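Local coordinates for ESX secretion system protein EccC (Thermomonospora curvata, PDB 4NH0), which has weak intrinsic ATPase activity and might be the translocase subunit of the ESX type VII secretion system, which exports proteins including EsxA and EsxB, at residues Leu903-Leu912 with Arg1138-Glu1146; Pro913-Ile924 with Ser932-Thr940. One frame throughout, in Å; residues are numbered along the deposited sequence.

Contact 1: Leu903-Leu912 with Arg1138-Glu1146; sequences LPNVLPAAQL and RLIQTAYRE. With ATP (adenosine-5'-triphosphate), chain F.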
loop_
_atom_site.group_PDB
_atom_site.type_symbol
_atom_site.label_atom_id
_atom_site.label_comp_id
_atom_site.label_asym_id
_atom_site.label_seq_id
_atom_site.Cartn_x
_atom_site.Cartn_y
_atom_site.Cartn_z
ATOM N N LEU A 903 20.604 16.703 14.835
ATOM C CA LEU A 903 21.261 17.733 15.623
ATOM C C LEU A 903 21.610 17.200 17.004
ATOM O O LEU A 903 20.738 16.715 17.725
ATOM C CB LEU A 903 20.376 18.973 15.744
ATOM C CG LEU A 903 20.294 19.889 14.524
ATOM C CD1 LEU A 903 19.390 21.074 14.810
ATOM C CD2 LEU A 903 21.679 20.360 14.127
ATOM N N PRO A 904 22.894 17.283 17.374
ATOM C CA PRO A 904 23.376 16.793 18.668
ATOM C C PRO A 904 22.756 17.550 19.832
ATOM O O PRO A 904 22.480 18.741 19.705
ATOM C CB PRO A 904 24.886 17.049 18.601
ATOM C CG PRO A 904 25.193 17.201 17.149
ATOM C CD PRO A 904 23.984 17.833 16.553
ATOM N N ASN A 905 22.533 16.864 20.948
ATOM C CA ASN A 905 22.096 17.529 22.166
ATOM C C ASN A 905 23.206 18.434 22.676
ATOM O O ASN A 905 22.953 19.500 23.234
ATOM C CB ASN A 905 21.701 16.508 23.234
ATOM C CG ASN A 905 20.400 15.804 22.912
ATOM O OD1 ASN A 905 19.482 16.399 22.346
ATOM N ND2 ASN A 905 20.311 14.529 23.272
ATOM N N VAL A 906 24.442 17.995 22.471
ATOM C CA VAL A 906 25.612 18.792 22.804
ATOM C C VAL A 906 26.636 18.721 21.675
ATOM O O VAL A 906 27.091 17.642 21.299
ATOM C CB VAL A 906 26.255 18.334 24.131
ATOM C CG1 VAL A 906 26.308 16.814 24.210
ATOM C CG2 VAL A 906 27.639 18.942 24.293
ATOM N N LEU A 907 26.978 19.879 21.122
ATOM C CA LEU A 907 27.961 19.953 20.053
ATOM C C LEU A 907 29.257 20.560 20.569
ATOM O O LEU A 907 29.291 21.728 20.940
ATOM C CB LEU A 907 27.423 20.773 18.881
ATOM C CG LEU A 907 28.409 21.069 17.751
ATOM C CD1 LEU A 907 28.858 19.782 17.088
ATOM C CD2 LEU A 907 27.796 22.012 16.733
ATOM N N PRO A 908 30.329 19.759 20.613
ATOM C CA PRO A 908 31.629 20.266 21.060
ATOM C C PRO A 908 32.192 21.307 20.100
ATOM O O PRO A 908 32.071 21.148 18.888
ATOM C CB PRO A 908 32.506 19.012 21.084
ATOM C CG PRO A 908 31.545 17.876 21.188
ATOM C CD PRO A 908 30.352 18.304 20.398
ATOM N N ALA A 909 32.802 22.356 20.640
ATOM C CA ALA A 909 33.372 23.418 19.819
ATOM C C ALA A 909 34.566 22.921 19.014
ATOM O O ALA A 909 34.976 23.552 18.042
ATOM C CB ALA A 909 33.779 24.593 20.689
ATOM N N ALA A 910 35.119 21.785 19.428
ATOM C CA ALA A 910 36.285 21.210 18.772
ATOM C C ALA A 910 35.938 20.638 17.403
ATOM O O ALA A 910 36.797 20.542 16.529
ATOM C CB ALA A 910 36.901 20.137 19.647
ATOM N N GLN A 911 34.677 20.257 17.222
ATOM C CA GLN A 911 34.223 19.709 15.948
ATOM C C GLN A 911 34.038 20.813 14.916
ATOM O O GLN A 911 33.920 20.546 13.722
ATOM C CB GLN A 911 32.920 18.929 16.127
ATOM C CG GLN A 911 33.057 17.690 16.995
ATOM C CD GLN A 911 31.777 16.883 17.065
ATOM O OE1 GLN A 911 30.818 17.154 16.343
ATOM N NE2 GLN A 911 31.757 15.882 17.935
ATOM N N LEU A 912 34.007 22.055 15.386
ATOM C CA LEU A 912 33.929 23.202 14.496
ATOM C C LEU A 912 35.278 23.443 13.839
ATOM O O LEU A 912 36.315 23.218 14.459
ATOM C CB LEU A 912 33.482 24.451 15.257
ATOM C CG LEU A 912 32.053 24.460 15.795
ATOM C CD1 LEU A 912 31.742 25.807 16.416
ATOM C CD2 LEU A 912 31.066 24.138 14.689
ATOM N N ARG A 1138 17.017 29.978 9.712
ATOM C CA ARG A 1138 17.571 28.635 9.639
ATOM C C ARG A 1138 17.786 28.066 11.035
ATOM O O ARG A 1138 18.402 28.706 11.883
ATOM C CB ARG A 1138 18.886 28.659 8.864
ATOM C CG ARG A 1138 19.371 27.309 8.381
ATOM C CD ARG A 1138 20.782 27.431 7.837
ATOM N NE ARG A 1138 21.110 28.813 7.505
ATOM C CZ ARG A 1138 22.339 29.249 7.248
ATOM N NH1 ARG A 1138 23.363 28.410 7.287
ATOM N NH2 ARG A 1138 22.544 30.525 6.956
ATOM N N LEU A 1139 17.270 26.865 11.273
ATOM C CA LEU A 1139 17.427 26.216 12.568
ATOM C C LEU A 1139 18.822 25.623 12.711
ATOM O O LEU A 1139 19.232 24.781 11.912
ATOM C CB LEU A 1139 16.369 25.130 12.759
ATOM C CG LEU A 1139 16.452 24.349 14.071
ATOM C CD1 LEU A 1139 16.296 25.277 15.258
ATOM C CD2 LEU A 1139 15.405 23.251 14.108
ATOM N N ILE A 1140 19.553 26.070 13.727
ATOM C CA ILE A 1140 20.911 25.592 13.959
ATOM C C ILE A 1140 21.111 25.107 15.389
ATOM O O ILE A 1140 20.250 25.288 16.246
ATOM C CB ILE A 1140 21.957 26.687 13.673
ATOM C CG1 ILE A 1140 21.957 27.732 14.790
ATOM C CG2 ILE A 1140 21.713 27.328 12.319
ATOM C CD1 ILE A 1140 23.124 28.686 14.730
ATOM N N GLN A 1141 22.260 24.487 15.633
ATOM C CA GLN A 1141 22.656 24.075 16.974
ATOM C C GLN A 1141 24.020 24.663 17.307
ATOM O O GLN A 1141 25.003 24.375 16.632
ATOM C CB GLN A 1141 22.693 22.551 17.085
ATOM C CG GLN A 1141 23.327 22.040 18.366
ATOM C CD GLN A 1141 22.402 22.134 19.558
ATOM O OE1 GLN A 1141 21.182 22.117 19.412
ATOM N NE2 GLN A 1141 22.980 22.234 20.748
ATOM N N THR A 1142 24.076 25.494 18.342
ATOM C CA THR A 1142 25.325 26.141 18.720
ATOM C C THR A 1142 26.244 25.176 19.459
ATOM O O THR A 1142 25.793 24.174 20.012
ATOM C CB THR A 1142 25.078 27.381 19.595
ATOM O OG1 THR A 1142 24.302 27.015 20.742
ATOM C CG2 THR A 1142 24.333 28.438 18.808
ATOM N N ALA A 1143 27.536 25.488 19.463
ATOM C CA ALA A 1143 28.535 24.601 20.042
ATOM C C ALA A 1143 28.780 24.887 21.519
ATOM O O ALA A 1143 28.672 26.027 21.966
ATOM C CB ALA A 1143 29.833 24.703 19.269
ATOM N N TYR A 1144 29.118 23.842 22.266
ATOM C CA TYR A 1144 29.376 23.964 23.695
ATOM C C TYR A 1144 30.866 24.106 23.982
ATOM O O TYR A 1144 31.679 23.328 23.489
ATOM C CB TYR A 1144 28.808 22.757 24.443
ATOM C CG TYR A 1144 29.107 22.750 25.924
ATOM C CD1 TYR A 1144 28.491 23.651 26.780
ATOM C CD2 TYR A 1144 29.997 21.835 26.468
ATOM C CE1 TYR A 1144 28.759 23.648 28.135
ATOM C CE2 TYR A 1144 30.270 21.824 27.822
ATOM C CZ TYR A 1144 29.648 22.732 28.650
ATOM O OH TYR A 1144 29.917 22.726 29.998
ATOM N N ARG A 1145 31.215 25.107 24.783
ATOM C CA ARG A 1145 32.608 25.373 25.121
ATOM C C ARG A 1145 32.849 25.213 26.617
ATOM O O ARG A 1145 32.362 26.010 27.418
ATOM C CB ARG A 1145 33.002 26.780 24.671
ATOM C CG ARG A 1145 34.413 27.185 25.049
ATOM C CD ARG A 1145 34.713 28.602 24.589
ATOM N NE ARG A 1145 36.073 29.013 24.914
ATOM C CZ ARG A 1145 36.437 29.530 26.083
ATOM N NH1 ARG A 1145 35.540 29.694 27.044
ATOM N NH2 ARG A 1145 37.699 29.878 26.293
ATOM N N GLU A 1146 33.603 24.184 26.992
ATOM C CA GLU A 1146 33.876 23.917 28.399
ATOM C C GLU A 1146 34.747 24.999 29.023
ATOM O O GLU A 1146 35.484 25.695 28.325
ATOM C CB GLU A 1146 34.546 22.552 28.571
ATOM C CG GLU A 1146 33.629 21.462 29.116
ATOM C CD GLU A 1146 33.279 21.643 30.588
ATOM O OE1 GLU A 1146 33.690 22.655 31.195
ATOM O OE2 GLU A 1146 32.588 20.761 31.140
HETATM P PG ATP F . 21.598 32.428 32.476
HETATM O O1G ATP F . 22.745 31.868 33.279
HETATM O O2G ATP F . 20.243 32.272 33.122
HETATM O O3G ATP F . 21.864 33.798 31.905
HETATM P PB ATP F . 22.797 31.335 30.208
HETATM O O1B ATP F . 23.986 32.016 30.835
HETATM O O2B ATP F . 22.356 31.727 28.825
HETATM O O3B ATP F . 21.526 31.478 31.180
HETATM P PA ATP F . 24.568 29.210 29.998
HETATM O O1A ATP F . 25.048 29.581 28.619
HETATM O O2A ATP F . 25.366 29.647 31.201
HETATM O O3A ATP F . 23.065 29.753 30.163
HETATM O "O5'" ATP F . 24.369 27.618 30.054
HETATM C "C5'" ATP F . 23.509 27.025 31.022
HETATM C "C4'" ATP F . 23.522 25.521 30.799
HETATM O "O4'" ATP F . 23.226 25.251 29.429
HETATM C "C3'" ATP F . 24.891 24.937 31.095
HETATM O "O3'" ATP F . 24.805 24.037 32.203
HETATM C "C2'" ATP F . 25.307 24.183 29.849
HETATM O "O2'" ATP F . 25.537 22.809 30.170
HETATM C "C1'" ATP F . 24.143 24.302 28.880
HETATM N N9 ATP F . 24.625 24.782 27.560
HETATM C C8 ATP F . 25.093 26.016 27.300
HETATM N N7 ATP F . 25.452 26.139 25.997
HETATM C C5 ATP F . 25.214 24.959 25.399
HETATM C C6 ATP F . 25.367 24.405 24.035
HETATM N N6 ATP F . 25.862 25.159 23.025
HETATM N N1 ATP F . 24.998 23.123 23.831
HETATM C C2 ATP F . 24.506 22.365 24.827
HETATM N N3 ATP F . 24.339 22.802 26.087
HETATM C C4 ATP F . 24.670 24.068 26.433
#
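The adenine end of the nucleotide pocket in the third FtsK domain is built where Leu-907 and Tyr-1144 join their backbones, the short, weakly bonded strand 907-908 running parallel to strand 1136-1144. Tyr-1144 N donates to Leu-907 O in a nearly straight bond (169°), and Ala-909 N returns a more bent one, 3.2 Å long, to Tyr-1144 O. The nucleotide is read by the same backbone: ATP N6 donates to Thr-1142 O at 3.2 Å and 168°, while the Thr-1142 hydroxyl is engaged by Gly-1126 O. With CG anti to the backbone N (chi1 176°), the Tyr-1144 ring lies beside the purine, its CD1 3.8 Å from ATP C5, and reaches on toward the ribose. Val-906 meets the root of this side chain, CG2 to Tyr-1144 CB at 4.0 Å. Next to this backbone pairing, Leu-907, Ala-909 and Leu-912 surround Ala-1143 CB, Leu-912 CD1 coming within 3.6 Å of Ala-1143 CB. Earlier in both segments, the side chains of Leu-903 and Gln-1141 run alongside each other, pointing opposite ways, with Leu-903 CD2 3.8 Å from Gln-1141 CB; the amide oxygen of Gln-1141 is held by Arg-1127. Strand 1136-1144 also pairs antiparallel with strands 922-927 and 1127-1132, and helix 954-968 packs through Leu-960 on Ala-909 and Ala-1143, while its Asn-956 bonds Ala-1143 O.

Contact 2: Pro913-Ile924 with Ser932-Thr940; sequences PSAAESGTRIPI and SPVYLDFNT
Tyr-935 and Arg-921 both set CG opposite the carbonyl carbon and beside the backbone N (chi1 -59° for the tyrosine), and bends at chi2 and chi3 then fold the guanidinium of Arg-921 back over one ring face. This is a cation-pi contact, Arg-921 CZ standing 4.2 Å from the Tyr-935 ring centroid with the two planes 54° apart; NH2 comes in over the rim. Other parts of the ring meet Pro-923, whose CB lies 3.7 Å from Tyr-935 CE1, then Ser-918 CB and, beside the hydroxyl, Pro-913 CG. Put in place of Tyr-935, an alanine would probably deprive the guanidinium of its aromatic face and open a gap between Pro-913 and Pro-923. The backbones form an antiparallel hairpin: Ile-922 and Leu-936 exchange bonds as a hydrogen-bonded pair, and Ile-924 N donates to Val-934 O at 2.9 Å. On the face of Ile-922 and Leu-936, Ile-922 CD1 meets the Phe-938 ring at its edge, and Ile-924 CG2 packs on Leu-936 CD1 at 3.8 Å. Helix 954-968 lies against Ile-922 and Pro-923 through Arg-968, while Phe-1130 of strand 1127-1132 packs on Ile-924, Val-934 and Leu-936.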
loop_
_atom_site.group_PDB
_atom_site.type_symbol
_atom_site.label_atom_id
_atom_site.label_comp_id
_atom_site.label_asym_id
_atom_site.label_seq_id
_atom_site.Cartn_x
_atom_site.Cartn_y
_atom_site.Cartn_z
ATOM N N PRO A 913 35.267 23.891 12.575
ATOM C CA PRO A 913 36.485 24.213 11.827
ATOM C C PRO A 913 37.437 25.111 12.608
ATOM O O PRO A 913 36.993 25.991 13.343
ATOM C CB PRO A 913 35.947 24.932 10.592
ATOM C CG PRO A 913 34.618 24.318 10.373
ATOM C CD PRO A 913 34.060 24.047 11.744
ATOM N N SER A 914 38.733 24.876 12.453
ATOM C CA SER A 914 39.741 25.662 13.148
ATOM C C SER A 914 39.873 27.043 12.527
ATOM O O SER A 914 39.310 27.312 11.468
ATOM C CB SER A 914 41.091 24.944 13.121
ATOM O OG SER A 914 41.593 24.870 11.798
ATOM N N ALA A 915 40.622 27.916 13.190
ATOM C CA ALA A 915 40.872 29.254 12.675
ATOM C C ALA A 915 41.704 29.191 11.401
ATOM O O ALA A 915 41.595 30.055 10.534
ATOM C CB ALA A 915 41.567 30.103 13.722
ATOM N N ALA A 916 42.534 28.159 11.296
ATOM C CA ALA A 916 43.400 27.981 10.139
ATOM C C ALA A 916 42.625 27.435 8.946
ATOM O O ALA A 916 43.123 27.433 7.821
ATOM C CB ALA A 916 44.556 27.061 10.483
ATOM N N GLU A 917 41.408 26.967 9.201
ATOM C CA GLU A 917 40.555 26.434 8.145
ATOM C C GLU A 917 39.542 27.466 7.666
ATOM O O GLU A 917 39.399 27.696 6.468
ATOM C CB GLU A 917 39.823 25.180 8.629
ATOM C CG GLU A 917 40.707 23.958 8.788
ATOM C CD GLU A 917 39.943 22.753 9.297
ATOM O OE1 GLU A 917 39.128 22.914 10.228
ATOM O OE2 GLU A 917 40.153 21.644 8.764
ATOM N N SER A 918 38.845 28.088 8.612
ATOM C CA SER A 918 37.760 29.007 8.292
ATOM C C SER A 918 38.260 30.381 7.869
ATOM O O SER A 918 37.664 31.029 7.010
ATOM C CB SER A 918 36.827 29.156 9.493
ATOM O OG SER A 918 37.465 29.859 10.545
ATOM N N GLY A 919 39.354 30.823 8.476
ATOM C CA GLY A 919 39.852 32.165 8.248
ATOM C C GLY A 919 39.262 33.111 9.271
ATOM O O GLY A 919 39.005 32.715 10.405
ATOM N N THR A 920 39.030 34.357 8.872
ATOM C CA THR A 920 38.474 35.359 9.777
ATOM C C THR A 920 37.028 35.051 10.158
ATOM O O THR A 920 36.494 35.623 11.105
ATOM C CB THR A 920 38.540 36.768 9.164
ATOM O OG1 THR A 920 38.052 36.728 7.818
ATOM C CG2 THR A 920 39.969 37.277 9.160
ATOM N N ARG A 921 36.398 34.147 9.417
ATOM C CA ARG A 921 35.044 33.712 9.730
ATOM C C ARG A 921 35.036 32.871 10.999
ATOM O O ARG A 921 35.977 32.126 11.262
ATOM C CB ARG A 921 34.455 32.921 8.567
ATOM C CG ARG A 921 34.590 33.622 7.233
ATOM C CD ARG A 921 34.856 32.628 6.127
ATOM N NE ARG A 921 33.747 31.700 5.954
ATOM C CZ ARG A 921 33.827 30.569 5.264
ATOM N NH1 ARG A 921 34.969 30.226 4.686
ATOM N NH2 ARG A 921 32.768 29.781 5.154
ATOM N N ILE A 922 33.971 32.993 11.783
ATOM C CA ILE A 922 33.876 32.282 13.051
ATOM C C ILE A 922 32.672 31.350 13.084
ATOM O O ILE A 922 31.533 31.806 13.144
ATOM C CB ILE A 922 33.775 33.260 14.234
ATOM C CG1 ILE A 922 34.857 34.334 14.138
ATOM C CG2 ILE A 922 33.872 32.511 15.551
ATOM C CD1 ILE A 922 34.746 35.407 15.194
ATOM N N PRO A 923 32.922 30.034 13.044
ATOM C CA PRO A 923 31.837 29.055 13.151
ATOM C C PRO A 923 31.228 29.062 14.547
ATOM O O PRO A 923 31.961 29.125 15.530
ATOM C CB PRO A 923 32.534 27.726 12.859
ATOM C CG PRO A 923 33.949 27.957 13.248
ATOM C CD PRO A 923 34.236 29.387 12.900
ATOM N N ILE A 924 29.903 29.010 14.628
ATOM C CA ILE A 924 29.222 29.027 15.916
ATOM C C ILE A 924 28.409 27.757 16.126
ATOM O O ILE A 924 27.955 27.477 17.234
ATOM C CB ILE A 924 28.296 30.249 16.051
ATOM C CG1 ILE A 924 27.213 30.219 14.973
ATOM C CG2 ILE A 924 29.098 31.534 15.964
ATOM C CD1 ILE A 924 26.259 31.387 15.037
ATOM N N SER A 932 25.915 21.359 8.251
ATOM C CA SER A 932 27.146 22.047 7.884
ATOM C C SER A 932 27.345 23.275 8.767
ATOM O O SER A 932 26.374 23.858 9.242
ATOM C CB SER A 932 27.117 22.438 6.405
ATOM O OG SER A 932 25.899 23.075 6.069
ATOM N N PRO A 933 28.609 23.662 9.002
ATOM C CA PRO A 933 28.941 24.784 9.888
ATOM C C PRO A 933 28.264 26.100 9.513
ATOM O O PRO A 933 28.083 26.396 8.332
ATOM C CB PRO A 933 30.459 24.904 9.736
ATOM C CG PRO A 933 30.900 23.536 9.393
ATOM C CD PRO A 933 29.820 22.976 8.518
ATOM N N VAL A 934 27.895 26.874 10.529
ATOM C CA VAL A 934 27.316 28.197 10.339
ATOM C C VAL A 934 28.301 29.251 10.828
ATOM O O VAL A 934 28.751 29.200 11.970
ATOM C CB VAL A 934 25.978 28.345 11.085
ATOM C CG1 VAL A 934 25.476 29.773 11.002
ATOM C CG2 VAL A 934 24.950 27.382 10.521
ATOM N N TYR A 935 28.633 30.204 9.964
ATOM C CA TYR A 935 29.691 31.162 10.265
ATOM C C TYR A 935 29.183 32.567 10.561
ATOM O O TYR A 935 28.074 32.938 10.181
ATOM C CB TYR A 935 30.685 31.230 9.103
ATOM C CG TYR A 935 31.349 29.915 8.776
ATOM C CD1 TYR A 935 32.453 29.476 9.492
ATOM C CD2 TYR A 935 30.878 29.118 7.744
ATOM C CE1 TYR A 935 33.063 28.276 9.194
ATOM C CE2 TYR A 935 31.482 27.918 7.439
ATOM C CZ TYR A 935 32.573 27.503 8.167
ATOM O OH TYR A 935 33.176 26.307 7.863
ATOM N N LEU A 936 30.019 33.339 11.247
ATOM C CA LEU A 936 29.795 34.764 11.444
ATOM C C LEU A 936 30.991 35.536 10.906
ATOM O O LEU A 936 32.105 35.388 11.403
ATOM C CB LEU A 936 29.577 35.090 12.921
ATOM C CG LEU A 936 28.243 34.679 13.540
ATOM C CD1 LEU A 936 28.190 35.098 14.997
ATOM C CD2 LEU A 936 27.089 35.287 12.763
ATOM N N ASP A 937 30.762 36.358 9.890
ATOM C CA ASP A 937 31.842 37.110 9.267
ATOM C C ASP A 937 31.715 38.600 9.566
ATOM O O ASP A 937 30.914 39.299 8.949
ATOM C CB ASP A 937 31.858 36.865 7.759
ATOM C CG ASP A 937 33.030 37.530 7.072
ATOM O OD1 ASP A 937 33.033 37.584 5.826
ATOM O OD2 ASP A 937 33.946 38.000 7.776
ATOM N N PHE A 938 32.518 39.079 10.511
ATOM C CA PHE A 938 32.444 40.466 10.958
ATOM C C PHE A 938 33.088 41.447 9.982
ATOM O O PHE A 938 33.281 42.617 10.309
ATOM C CB PHE A 938 33.093 40.612 12.334
ATOM C CG PHE A 938 32.320 39.958 13.442
ATOM C CD1 PHE A 938 31.084 40.447 13.822
ATOM C CD2 PHE A 938 32.833 38.861 14.110
ATOM C CE1 PHE A 938 30.370 39.851 14.841
ATOM C CE2 PHE A 938 32.123 38.261 15.132
ATOM C CZ PHE A 938 30.891 38.758 15.497
ATOM N N ASN A 939 33.424 40.973 8.789
ATOM C CA ASN A 939 33.930 41.849 7.742
ATOM C C ASN A 939 32.809 42.242 6.791
ATOM O O ASN A 939 32.942 43.180 6.007
ATOM C CB ASN A 939 35.068 41.178 6.970
ATOM C CG ASN A 939 36.336 41.057 7.790
ATOM O OD1 ASN A 939 36.582 41.855 8.694
ATOM N ND2 ASN A 939 37.152 40.058 7.474
ATOM N N THR A 940 31.701 41.513 6.874
ATOM C CA THR A 940 30.536 41.782 6.042
ATOM C C THR A 940 29.445 42.479 6.849
ATOM O O THR A 940 28.971 43.550 6.475
ATOM C CB THR A 940 29.975 40.488 5.432
ATOM O OG1 THR A 940 29.712 39.543 6.475
ATOM C CG2 THR A 940 30.974 39.888 4.460
#

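Contact 2 is nested in the chain loop closed by contact 1, and the two meet in one sheet, where strand 922-927 neighbours strand 1136-1144. Ala-1143 N and Ile-924 O, 3.0 Å apart, probably share a hydrogen bond, and Leu-912 and Ile-1140 pack against the hairpin. Both contacts are partly buried: Leu-907 and Ala-1143 are buried and Val-906 exposed in contact 1, Ile-922, Ile-924 and Leu-936 buried and Arg-921 exposed in contact 2. Contact 1 joins segments distant in sequence and turns backbone oxygen and an aromatic ring to the nucleotide. Contact 2 is a local hairpin whose Ile-924 side chain stays about 9 Å from the ATP, nearest atoms; there the aromatic ring meets an arginine instead. Helix 954-968 touches both.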